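Local atomic coordinates of stage III sporulation protein AB (Bacillus subtilis, PDB entry 6BS9), a protein that is essential for sporulation and probably works within a secretion-system-like transport apparatus, this chain being a largely helical part of the longer protein. Residues 50-55 with 69-74; 21-24 with 28-31; 8-13 with 113-118. One frame throughout, in Å; residues are numbered along the deposited sequence.

Contacts 1 and 3 lie in the buried part of this helical domain, whereas contact 2 sits at its surface. Contacts 2 and 3 share helix 2-26: the first lies near its C-terminal end, where the chain turns toward helix 31-41, and the second pairs its N-terminal part with helix 101-128. Contact 1 joins helices 46-58 and 64-75 on the opposite side of the chain's centre from contact 3, the two centres about 18 Å apart. Chemistry follows place: small residues bring the helices of contact 1 together, branched aliphatics fill contact 3, and contact 2 mixes a carboxylate with an aliphatic pair. Phe53 touches Leu31 and Phe50 touches Leu13, connecting contact 1 to both others.

Contact 1 of 3, residues 50-55 with 69-74; sequences FSAFSD and EQSLKK
Ser71 meets the turn of helix 46-58 at Ala52 and Phe53, its side chain directed at the backbone between them rather than at any side-chain tip. Its OG comes within 3.2 Å of Phe53 CA and lies 3.3 Å from Phe53 N, but the angle there is too poor for a hydrogen bond. What OG does bond is Ala67 O, one turn back on its own helix; a chi1 of -48°, with OG beside the backbone N and anti to the carbonyl carbon, suits that hold. The buried hydroxyl is thus satisfied within helix 64-75 and meets its neighbour by packing alone. Just beside it, Ala52 CB points across the interface and rests 3.9 Å from Ser71 CB. Farther along, the Lys74 chain reaches over the methyl, its CD 4.4 Å from Ala52 CB, and covers the solvent side. Phe53 swings its ring the other way, into the interior: CG is anti to the backbone N (chi1 -178°), and Ser71 OG lies at the ring's edge, near its plane. The same ring meets Trp68 edge-to-face and touches Ser35 of helix 31-41. With small residues at the crossing, the axes of the two segments approach to 8.6 Å at 143°, the close packing, antiparallel in sense but clearly inclined, of a helical hairpin, formed here by two successive helices of an all-helical domain.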
ATOM      1  N   PHE A  50       0.476  -7.041   3.081  1.00 31.94           N
ATOM      2  CA  PHE A  50       0.520  -7.689   1.792  1.00 31.80           C
ATOM      3  C   PHE A  50       0.198  -9.167   1.869  1.00 33.32           C
ATOM      4  O   PHE A  50      -0.474  -9.681   0.957  1.00 32.12           O
ATOM      5  CB  PHE A  50       1.850  -7.395   1.037  1.00 31.96           C
ATOM      6  CG  PHE A  50       1.946  -5.961   0.653  1.00 32.44           C
ATOM      7  CD1 PHE A  50       1.256  -5.491  -0.451  1.00 30.06           C
ATOM      8  CD2 PHE A  50       2.485  -5.043   1.568  1.00 32.48           C
ATOM      9  CE1 PHE A  50       1.186  -4.163  -0.708  1.00 31.00           C
ATOM     10  CE2 PHE A  50       2.471  -3.701   1.282  1.00 34.24           C
ATOM     11  CZ  PHE A  50       1.810  -3.253   0.141  1.00 32.56           C
ATOM     12  N   SER A  51       0.583  -9.815   2.952  1.00 33.53           N
ATOM     13  CA  SER A  51       0.148 -11.217   3.155  1.00 36.49           C
ATOM     14  C   SER A  51      -1.341 -11.313   3.494  1.00 36.11           C
ATOM     15  O   SER A  51      -2.020 -12.182   2.963  1.00 37.33           O
ATOM     16  CB  SER A  51       1.021 -11.991   4.223  1.00 36.08           C
ATOM     17  OG  SER A  51       1.068 -11.323   5.420  1.00 38.31           O
ATOM     18  N   ALA A  52      -1.838 -10.408   4.326  1.00 34.69           N
ATOM     19  CA  ALA A  52      -3.294 -10.333   4.546  1.00 35.53           C
ATOM     20  C   ALA A  52      -4.101 -10.075   3.278  1.00 36.03           C
ATOM     21  O   ALA A  52      -5.134 -10.696   3.096  1.00 38.19           O
ATOM     22  CB  ALA A  52      -3.603  -9.269   5.546  1.00 33.88           C
ATOM     23  N   PHE A  53      -3.613  -9.184   2.412  1.00 35.18           N
ATOM     24  CA  PHE A  53      -4.272  -8.876   1.158  1.00 34.20           C
ATOM     25  C   PHE A  53      -4.308 -10.120   0.269  1.00 35.21           C
ATOM     26  O   PHE A  53      -5.362 -10.465  -0.271  1.00 36.15           O
ATOM     27  CB  PHE A  53      -3.509  -7.750   0.455  1.00 34.64           C
ATOM     28  CG  PHE A  53      -4.115  -7.280  -0.849  1.00 33.49           C
ATOM     29  CD1 PHE A  53      -5.464  -7.080  -0.991  1.00 34.58           C
ATOM     30  CD2 PHE A  53      -3.319  -6.974  -1.921  1.00 35.74           C
ATOM     31  CE1 PHE A  53      -6.020  -6.571  -2.183  1.00 35.77           C
ATOM     32  CE2 PHE A  53      -3.857  -6.442  -3.133  1.00 35.77           C
ATOM     33  CZ  PHE A  53      -5.221  -6.256  -3.268  1.00 35.55           C
ATOM     34  N   SER A  54      -3.181 -10.814   0.200  1.00 36.66           N
ATOM     35  CA  SER A  54      -3.071 -12.072  -0.556  1.00 38.13           C
ATOM     36  C   SER A  54      -4.035 -13.131  -0.074  1.00 37.40           C
ATOM     37  O   SER A  54      -4.782 -13.699  -0.830  1.00 35.69           O
ATOM     38  CB  SER A  54      -1.639 -12.610  -0.449  1.00 39.94           C
ATOM     39  OG  SER A  54      -1.516 -13.835  -1.114  1.00 40.31           O
ATOM     40  N   ASP A  55      -4.080 -13.358   1.232  1.00 38.28           N
ATOM     41  CA  ASP A  55      -5.081 -14.264   1.780  1.00 39.43           C
ATOM     42  C   ASP A  55      -6.515 -13.866   1.379  1.00 40.51           C
ATOM     43  O   ASP A  55      -7.318 -14.697   1.075  1.00 40.84           O
ATOM     44  CB  ASP A  55      -4.996 -14.276   3.324  1.00 40.75           C
ATOM     45  CG  ASP A  55      -3.732 -14.892   3.829  1.00 42.04           C
ATOM     46  OD1 ASP A  55      -3.046 -15.619   3.048  1.00 46.23           O
ATOM     47  OD2 ASP A  55      -3.396 -14.641   5.021  1.00 45.90           O
ATOM     48  N   GLU A  69      -9.279  -2.982   1.580  1.00 43.86           N
ATOM     49  CA  GLU A  69      -9.846  -2.230   2.706  1.00 49.45           C
ATOM     50  C   GLU A  69      -9.825  -3.045   3.978  1.00 47.26           C
ATOM     51  O   GLU A  69      -9.403  -2.551   5.021  1.00 49.83           O
ATOM     52  CB  GLU A  69     -11.287  -1.763   2.462  1.00 55.90           C
ATOM     53  CG  GLU A  69     -11.380  -0.272   2.282  1.00 68.69           C
ATOM     54  CD  GLU A  69     -11.342   0.189   0.848  1.00 74.25           C
ATOM     55  OE1 GLU A  69     -12.397  -0.020   0.203  1.00 69.33           O
ATOM     56  OE2 GLU A  69     -10.309   0.805   0.439  1.00 74.90           O
ATOM     57  N   GLN A  70     -10.255  -4.293   3.879  1.00 44.51           N
ATOM     58  CA  GLN A  70     -10.271  -5.209   5.020  1.00 45.02           C
ATOM     59  C   GLN A  70      -8.853  -5.445   5.559  1.00 40.77           C
ATOM     60  O   GLN A  70      -8.631  -5.402   6.740  1.00 42.64           O
ATOM     61  CB  GLN A  70     -10.951  -6.522   4.616  1.00 51.82           C
ATOM     62  CG  GLN A  70     -11.943  -7.074   5.627  1.00 64.36           C
ATOM     63  CD  GLN A  70     -12.715  -8.305   5.126  1.00 74.01           C
ATOM     64  OE1 GLN A  70     -12.658  -9.387   5.745  1.00 78.98           O
ATOM     65  NE2 GLN A  70     -13.449  -8.153   3.996  1.00 74.39           N
ATOM     66  N   SER A  71      -7.882  -5.650   4.676  1.00 37.36           N
ATOM     67  CA  SER A  71      -6.532  -5.899   5.122  1.00 38.06           C
ATOM     68  C   SER A  71      -5.924  -4.688   5.757  1.00 36.70           C
ATOM     69  O   SER A  71      -5.251  -4.750   6.781  1.00 36.49           O
ATOM     70  CB  SER A  71      -5.657  -6.367   3.952  1.00 37.05           C
ATOM     71  OG  SER A  71      -6.283  -7.391   3.209  1.00 34.91           O
ATOM     72  N   LEU A  72      -6.217  -3.569   5.171  1.00 39.14           N
ATOM     73  CA  LEU A  72      -5.765  -2.322   5.734  1.00 42.93           C
ATOM     74  C   LEU A  72      -6.232  -2.068   7.195  1.00 42.67           C
ATOM     75  O   LEU A  72      -5.435  -1.639   8.053  1.00 39.29           O
ATOM     76  CB  LEU A  72      -6.185  -1.186   4.788  1.00 43.02           C
ATOM     77  CG  LEU A  72      -5.776   0.230   5.150  1.00 45.35           C
ATOM     78  CD1 LEU A  72      -4.251   0.348   5.165  1.00 43.34           C
ATOM     79  CD2 LEU A  72      -6.422   1.195   4.147  1.00 46.58           C
ATOM     80  N   LYS A  73      -7.516  -2.265   7.452  1.00 48.62           N
ATOM     81  CA  LYS A  73      -8.099  -2.063   8.804  1.00 51.72           C
ATOM     82  C   LYS A  73      -7.532  -3.042   9.798  1.00 51.84           C
ATOM     83  O   LYS A  73      -7.248  -2.721  10.955  1.00 50.71           O
ATOM     84  CB  LYS A  73      -9.633  -2.175   8.772  1.00 57.84           C
ATOM     85  CG  LYS A  73     -10.321  -1.020   8.009  1.00 65.20           C
ATOM     86  CD  LYS A  73     -11.815  -0.862   8.316  1.00 71.66           C
ATOM     87  CE  LYS A  73     -12.820  -1.339   7.250  1.00 75.13           C
ATOM     88  NZ  LYS A  73     -13.576  -0.250   6.551  1.00 72.31           N
ATOM     89  N   LYS A  74      -7.382  -4.263   9.333  1.00 52.35           N
ATOM     90  CA  LYS A  74      -6.856  -5.324  10.157  1.00 50.30           C
ATOM     91  C   LYS A  74      -5.440  -4.977  10.617  1.00 48.68           C
ATOM     92  O   LYS A  74      -5.095  -5.235  11.762  1.00 53.76           O
ATOM     93  CB  LYS A  74      -6.941  -6.627   9.336  1.00 54.88           C
ATOM     94  CG  LYS A  74      -6.694  -7.959  10.019  1.00 62.11           C
ATOM     95  CD  LYS A  74      -6.434  -9.051   8.936  1.00 67.21           C
ATOM     96  CE  LYS A  74      -5.769 -10.345   9.507  1.00 70.93           C
ATOM     97  NZ  LYS A  74      -6.323 -10.903  10.791  1.00 71.21           N
TER

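Contact 2 of 3, residues 21-24 with 28-31; sequences EAEI and HTPL
Glu23 OE2 is the polar atom on which this contact turns: Thr29 lies against Glu23 OE2, its OG1 3.2 Å away. Thr29 CB is just as close, at 3.1 Å from that oxygen, so the carboxylate is pressed against the root of the threonine branch. The setting is a helix-loop-helix connection, in which the chain leaves helix 2-26, doubles back, and enters helix 31-41 with Pro30 at the N-cap position. A bend at chi2 (-72°) folds the Glu23 chain so that its carboxylate faces the returning loop, and OE2 also comes within 4.1 Å of His28 N. With an alanine here, Thr29 would probably lose the group packed against its CB and OG1, and the loop would be freer to shift on the helix end. Beside this polar part the contact turns apolar. Ile24, which also touches Gln104 of helix 101-128, meets Leu31 in the first turn of the next helix. Leu31 sets CG anti to its backbone N (chi1 -163°), which sends one methyl across to the isoleucine: Leu31 CD1 lies 3.7 Å from Ile24 CG1 and 4.1 Å from Ile24 CD1.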
ATOM      1  N   GLU A  21       1.274  -1.972  -8.878  1.00 36.78           N
ATOM      2  CA  GLU A  21       0.853  -1.211 -10.056  1.00 38.03           C
ATOM      3  C   GLU A  21       1.292  -1.892 -11.324  1.00 36.75           C
ATOM      4  O   GLU A  21       0.507  -2.061 -12.259  1.00 41.25           O
ATOM      5  CB  GLU A  21       1.446   0.223 -10.056  1.00 41.72           C
ATOM      6  CG  GLU A  21       0.953   1.092 -11.224  1.00 45.51           C
ATOM      7  CD  GLU A  21       1.683   2.448 -11.393  1.00 50.57           C
ATOM      8  OE1 GLU A  21       2.773   2.616 -10.746  1.00 52.19           O
ATOM      9  OE2 GLU A  21       1.071   3.401 -12.052  1.00 48.61           O
ATOM     10  N   ALA A  22       2.544  -2.296 -11.391  1.00 36.05           N
ATOM     11  CA  ALA A  22       3.023  -2.957 -12.618  1.00 35.64           C
ATOM     12  C   ALA A  22       2.261  -4.235 -12.919  1.00 37.92           C
ATOM     13  O   ALA A  22       1.925  -4.524 -14.071  1.00 37.89           O
ATOM     14  CB  ALA A  22       4.515  -3.204 -12.526  1.00 35.12           C
ATOM     15  N   GLU A  23       1.983  -5.021 -11.891  1.00 40.70           N
ATOM     16  CA  GLU A  23       1.318  -6.337 -12.121  1.00 44.79           C
ATOM     17  C   GLU A  23      -0.129  -6.170 -12.513  1.00 42.87           C
ATOM     18  O   GLU A  23      -0.642  -6.891 -13.356  1.00 44.38           O
ATOM     19  CB  GLU A  23       1.370  -7.211 -10.875  1.00 45.80           C
ATOM     20  CG  GLU A  23       2.783  -7.579 -10.430  1.00 51.20           C
ATOM     21  CD  GLU A  23       3.476  -8.606 -11.339  1.00 50.77           C
ATOM     22  OE1 GLU A  23       4.701  -8.791 -11.249  1.00 56.76           O
ATOM     23  OE2 GLU A  23       2.859  -9.179 -12.232  1.00 55.46           O
ATOM     24  N   ILE A  24      -0.782  -5.191 -11.914  1.00 39.98           N
ATOM     25  CA  ILE A  24      -2.136  -4.852 -12.319  1.00 39.34           C
ATOM     26  C   ILE A  24      -2.134  -4.430 -13.787  1.00 40.40           C
ATOM     27  O   ILE A  24      -2.919  -4.919 -14.565  1.00 43.78           O
ATOM     28  CB  ILE A  24      -2.673  -3.726 -11.423  1.00 38.48           C
ATOM     29  CG1 ILE A  24      -2.888  -4.290 -10.037  1.00 37.53           C
ATOM     30  CG2 ILE A  24      -3.979  -3.161 -11.982  1.00 40.77           C
ATOM     31  CD1 ILE A  24      -3.029  -3.259  -8.949  1.00 36.23           C
ATOM     32  N   HIS A  28       1.241 -10.675 -15.697  1.00 59.41           N
ATOM     33  CA  HIS A  28       0.603 -11.934 -15.925  1.00 60.93           C
ATOM     34  C   HIS A  28       0.546 -12.718 -14.619  1.00 53.51           C
ATOM     35  O   HIS A  28       0.188 -13.850 -14.566  1.00 57.11           O
ATOM     36  CB  HIS A  28       1.394 -12.574 -17.059  1.00 62.66           C
ATOM     37  CG  HIS A  28       1.283 -11.801 -18.342  1.00 68.99           C
ATOM     38  ND1 HIS A  28       2.170 -10.799 -18.698  1.00 69.50           N
ATOM     39  CD2 HIS A  28       0.330 -11.818 -19.306  1.00 70.76           C
ATOM     40  CE1 HIS A  28       1.781 -10.253 -19.840  1.00 72.51           C
ATOM     41  NE2 HIS A  28       0.668 -10.854 -20.229  1.00 73.83           N
ATOM     42  N   THR A  29       0.887 -12.045 -13.551  1.00 48.79           N
ATOM     43  CA  THR A  29       0.877 -12.638 -12.258  1.00 48.37           C
ATOM     44  C   THR A  29      -0.508 -12.350 -11.578  1.00 44.73           C
ATOM     45  O   THR A  29      -0.946 -11.220 -11.521  1.00 44.29           O
ATOM     46  CB  THR A  29       2.090 -12.119 -11.496  1.00 47.17           C
ATOM     47  OG1 THR A  29       3.242 -12.334 -12.325  1.00 51.61           O
ATOM     48  CG2 THR A  29       2.292 -12.850 -10.231  1.00 46.21           C
ATOM     49  N   PRO A  30      -1.197 -13.397 -11.104  1.00 43.69           N
ATOM     50  CA  PRO A  30      -2.396 -13.113 -10.284  1.00 39.42           C
ATOM     51  C   PRO A  30      -2.066 -12.248  -9.076  1.00 38.53           C
ATOM     52  O   PRO A  30      -0.977 -12.318  -8.508  1.00 37.01           O
ATOM     53  CB  PRO A  30      -2.856 -14.470  -9.851  1.00 41.07           C
ATOM     54  CG  PRO A  30      -2.287 -15.419 -10.875  1.00 41.95           C
ATOM     55  CD  PRO A  30      -0.941 -14.853 -11.229  1.00 41.38           C
ATOM     56  N   LEU A  31      -2.950 -11.312  -8.798  1.00 37.13           N
ATOM     57  CA  LEU A  31      -2.715 -10.272  -7.817  1.00 39.12           C
ATOM     58  C   LEU A  31      -2.349 -10.946  -6.447  1.00 37.01           C
ATOM     59  O   LEU A  31      -1.484 -10.449  -5.684  1.00 37.21           O
ATOM     60  CB  LEU A  31      -3.954  -9.332  -7.774  1.00 39.23           C
ATOM     61  CG  LEU A  31      -3.872  -7.953  -7.156  1.00 42.67           C
ATOM     62  CD1 LEU A  31      -2.697  -7.186  -7.736  1.00 46.69           C
ATOM     63  CD2 LEU A  31      -5.150  -7.177  -7.448  1.00 45.20           C
TER

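Contact 3 of 3, residues 8-13 with 113-118; sequences RQIRQL and THLEAS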
ATOM      1  N   ARG A   8      10.363   5.328   6.899  1.00 38.25           N
ATOM      2  CA  ARG A   8      10.793   4.021   6.474  1.00 41.18           C
ATOM      3  C   ARG A   8       9.586   3.172   5.995  1.00 37.46           C
ATOM      4  O   ARG A   8       9.688   2.460   4.983  1.00 33.50           O
ATOM      5  CB  ARG A   8      11.595   3.345   7.585  1.00 48.07           C
ATOM      6  CG  ARG A   8      12.185   1.960   7.266  1.00 60.69           C
ATOM      7  CD  ARG A   8      12.960   1.282   8.462  1.00 70.66           C
ATOM      8  NE  ARG A   8      14.068   0.425   8.004  1.00 81.49           N
ATOM      9  CZ  ARG A   8      14.048  -0.914   7.838  1.00 86.54           C
ATOM     10  NH1 ARG A   8      15.160  -1.519   7.400  1.00 84.24           N
ATOM     11  NH2 ARG A   8      12.961  -1.664   8.094  1.00 86.15           N
ATOM     12  N   GLN A   9       8.464   3.261   6.681  1.00 33.33           N
ATOM     13  CA  GLN A   9       7.331   2.447   6.314  1.00 34.71           C
ATOM     14  C   GLN A   9       6.647   3.003   5.055  1.00 34.95           C
ATOM     15  O   GLN A   9       6.207   2.234   4.187  1.00 32.87           O
ATOM     16  CB  GLN A   9       6.356   2.305   7.481  1.00 36.89           C
ATOM     17  CG  GLN A   9       6.870   1.386   8.598  1.00 37.05           C
ATOM     18  CD  GLN A   9       5.873   1.171   9.758  1.00 37.05           C
ATOM     19  OE1 GLN A   9       4.702   1.591   9.729  1.00 34.41           O
ATOM     20  NE2 GLN A   9       6.380   0.542  10.805  1.00 38.80           N
ATOM     21  N   ILE A  10       6.661   4.330   4.899  1.00 31.84           N
ATOM     22  CA  ILE A  10       6.156   4.923   3.661  1.00 30.95           C
ATOM     23  C   ILE A  10       6.999   4.507   2.491  1.00 30.15           C
ATOM     24  O   ILE A  10       6.505   4.135   1.459  1.00 29.95           O
ATOM     25  CB  ILE A  10       6.095   6.453   3.791  1.00 31.45           C
ATOM     26  CG1 ILE A  10       5.039   6.790   4.844  1.00 33.05           C
ATOM     27  CG2 ILE A  10       5.688   7.082   2.474  1.00 30.50           C
ATOM     28  CD1 ILE A  10       5.116   8.219   5.306  1.00 35.58           C
ATOM     29  N   ARG A  11       8.294   4.464   2.689  1.00 32.20           N
ATOM     30  CA  ARG A  11       9.212   4.090   1.626  1.00 34.50           C
ATOM     31  C   ARG A  11       8.956   2.687   1.157  1.00 33.81           C
ATOM     32  O   ARG A  11       8.922   2.411  -0.049  1.00 35.74           O
ATOM     33  CB  ARG A  11      10.653   4.257   2.127  1.00 35.72           C
ATOM     34  CG  ARG A  11      11.709   4.241   1.076  1.00 37.56           C
ATOM     35  CD  ARG A  11      13.058   4.554   1.704  1.00 41.57           C
ATOM     36  NE  ARG A  11      13.446   3.577   2.720  1.00 43.85           N
ATOM     37  CZ  ARG A  11      13.833   3.986   3.924  1.00 44.93           C
ATOM     38  NH1 ARG A  11      14.180   3.074   4.795  1.00 42.32           N
ATOM     39  NH2 ARG A  11      13.874   5.328   4.247  1.00 42.39           N
ATOM     40  N   GLN A  12       8.785   1.791   2.121  1.00 35.67           N
ATOM     41  CA  GLN A  12       8.400   0.389   1.838  1.00 35.83           C
ATOM     42  C   GLN A  12       7.077   0.261   1.098  1.00 35.12           C
ATOM     43  O   GLN A  12       6.962  -0.559   0.208  1.00 34.10           O
ATOM     44  CB  GLN A  12       8.257  -0.385   3.174  1.00 38.27           C
ATOM     45  CG  GLN A  12       9.575  -0.704   3.867  1.00 40.83           C
ATOM     46  CD  GLN A  12       9.348  -1.299   5.249  1.00 44.32           C
ATOM     47  OE1 GLN A  12       8.414  -0.970   5.970  1.00 41.40           O
ATOM     48  NE2 GLN A  12      10.199  -2.201   5.606  1.00 51.37           N
ATOM     49  N   LEU A  13       6.063   1.072   1.508  1.00 34.27           N
ATOM     50  CA  LEU A  13       4.772   1.073   0.833  1.00 32.11           C
ATOM     51  C   LEU A  13       4.889   1.543  -0.624  1.00 32.11           C
ATOM     52  O   LEU A  13       4.307   0.937  -1.515  1.00 30.88           O
ATOM     53  CB  LEU A  13       3.788   1.920   1.599  1.00 32.63           C
ATOM     54  CG  LEU A  13       3.250   1.255   2.864  1.00 31.45           C
ATOM     55  CD1 LEU A  13       2.624   2.288   3.732  1.00 31.74           C
ATOM     56  CD2 LEU A  13       2.250   0.174   2.543  1.00 31.71           C
ATOM     57  N   THR A 113       2.443   9.036  -5.733  1.00 30.25           N
ATOM     58  CA  THR A 113       2.997  10.388  -5.552  1.00 30.73           C
ATOM     59  C   THR A 113       2.621  10.976  -4.238  1.00 31.06           C
ATOM     60  O   THR A 113       3.409  11.703  -3.634  1.00 29.92           O
ATOM     61  CB  THR A 113       2.512  11.326  -6.653  1.00 30.25           C
ATOM     62  OG1 THR A 113       2.810  10.740  -7.905  1.00 30.72           O
ATOM     63  CG2 THR A 113       3.237  12.636  -6.614  1.00 31.45           C
ATOM     64  N   HIS A 114       1.405  10.686  -3.786  1.00 34.11           N
ATOM     65  CA  HIS A 114       0.989  11.167  -2.489  1.00 36.74           C
ATOM     66  C   HIS A 114       1.851  10.643  -1.384  1.00 36.44           C
ATOM     67  O   HIS A 114       2.315  11.402  -0.504  1.00 37.74           O
ATOM     68  CB  HIS A 114      -0.443  10.842  -2.189  1.00 40.56           C
ATOM     69  CG  HIS A 114      -1.076  11.852  -1.288  1.00 47.92           C
ATOM     70  ND1 HIS A 114      -2.299  12.409  -1.576  1.00 51.50           N
ATOM     71  CD2 HIS A 114      -0.603  12.512  -0.190  1.00 50.07           C
ATOM     72  CE1 HIS A 114      -2.606  13.291  -0.643  1.00 55.47           C
ATOM     73  NE2 HIS A 114      -1.596  13.369   0.212  1.00 57.61           N
ATOM     74  N   LEU A 115       2.162   9.364  -1.476  1.00 37.50           N
ATOM     75  CA  LEU A 115       3.127   8.754  -0.530  1.00 37.43           C
ATOM     76  C   LEU A 115       4.532   9.381  -0.626  1.00 35.58           C
ATOM     77  O   LEU A 115       5.200   9.583   0.384  1.00 35.72           O
ATOM     78  CB  LEU A 115       3.229   7.220  -0.779  1.00 38.68           C
ATOM     79  CG  LEU A 115       1.997   6.402  -0.366  1.00 38.44           C
ATOM     80  CD1 LEU A 115       2.150   4.976  -0.763  1.00 37.41           C
ATOM     81  CD2 LEU A 115       1.735   6.496   1.137  1.00 39.36           C
ATOM     82  N   GLU A 116       4.968   9.719  -1.830  1.00 32.43           N
ATOM     83  CA  GLU A 116       6.250  10.421  -2.003  1.00 33.42           C
ATOM     84  C   GLU A 116       6.269  11.740  -1.253  1.00 32.18           C
ATOM     85  O   GLU A 116       7.251  12.120  -0.582  1.00 32.59           O
ATOM     86  CB  GLU A 116       6.454  10.656  -3.509  1.00 37.78           C
ATOM     87  CG  GLU A 116       7.417   9.703  -4.088  1.00 40.67           C
ATOM     88  CD  GLU A 116       7.571   9.985  -5.573  1.00 41.20           C
ATOM     89  OE1 GLU A 116       6.818   9.415  -6.413  1.00 45.83           O
ATOM     90  OE2 GLU A 116       8.463  10.773  -5.861  1.00 43.23           O
ATOM     91  N   ALA A 117       5.139  12.423  -1.328  1.00 31.50           N
ATOM     92  CA  ALA A 117       4.988  13.696  -0.683  1.00 34.96           C
ATOM     93  C   ALA A 117       4.956  13.495   0.834  1.00 36.21           C
ATOM     94  O   ALA A 117       5.637  14.218   1.556  1.00 39.41           O
ATOM     95  CB  ALA A 117       3.734  14.413  -1.191  1.00 34.86           C
ATOM     96  N   SER A 118       4.189  12.509   1.298  1.00 34.71           N
ATOM     97  CA  SER A 118       4.143  12.243   2.764  1.00 34.78           C
ATOM     98  C   SER A 118       5.482  11.749   3.324  1.00 35.04           C
ATOM     99  O   SER A 118       5.898  12.199   4.399  1.00 34.18           O
ATOM    100  CB  SER A 118       3.085  11.256   3.106  1.00 32.82           C
ATOM    101  OG  SER A 118       1.837  11.706   2.695  1.00 36.26           O
TER
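Ile10 lays its CG2 methyl on the backbone of helix 101-128, 3.3 Å from Leu115 O. The same methyl is 4.1 Å from Leu115 CB, so one branch covers both the carbonyl and the base of the leucine. The longer branch runs on along the partner helix, where Ile10 CD1 reaches Ser118 C at 4.1 Å. With chi1 at -66°, CG1 sits beside the backbone N and CG2 beside the carbonyl carbon, which sets one arm on Leu115 and the other on Ser118. One turn farther along helix 2-26, Leu13 CB meets Leu115 CD1 at 4.2 Å. Behind this shell, Ser118 turns its hydroxyl back into its own helix: OG donates to His114 O at 3.2 Å, from well above the carbonyl plane, while the same oxygen takes Ser118 N. Leu81 and helix 83-95 close in next, Glu85 against Ile10 and Leu89 against Leu13. Farther out, a salt bridge between Glu116 and Arg14 ties the same two helices together. The segment axes come within 9.4 Å and run at 161° to each other, an antiparallel packing that sets the N-terminal part of the first helix against the last helix of this all-helical domain.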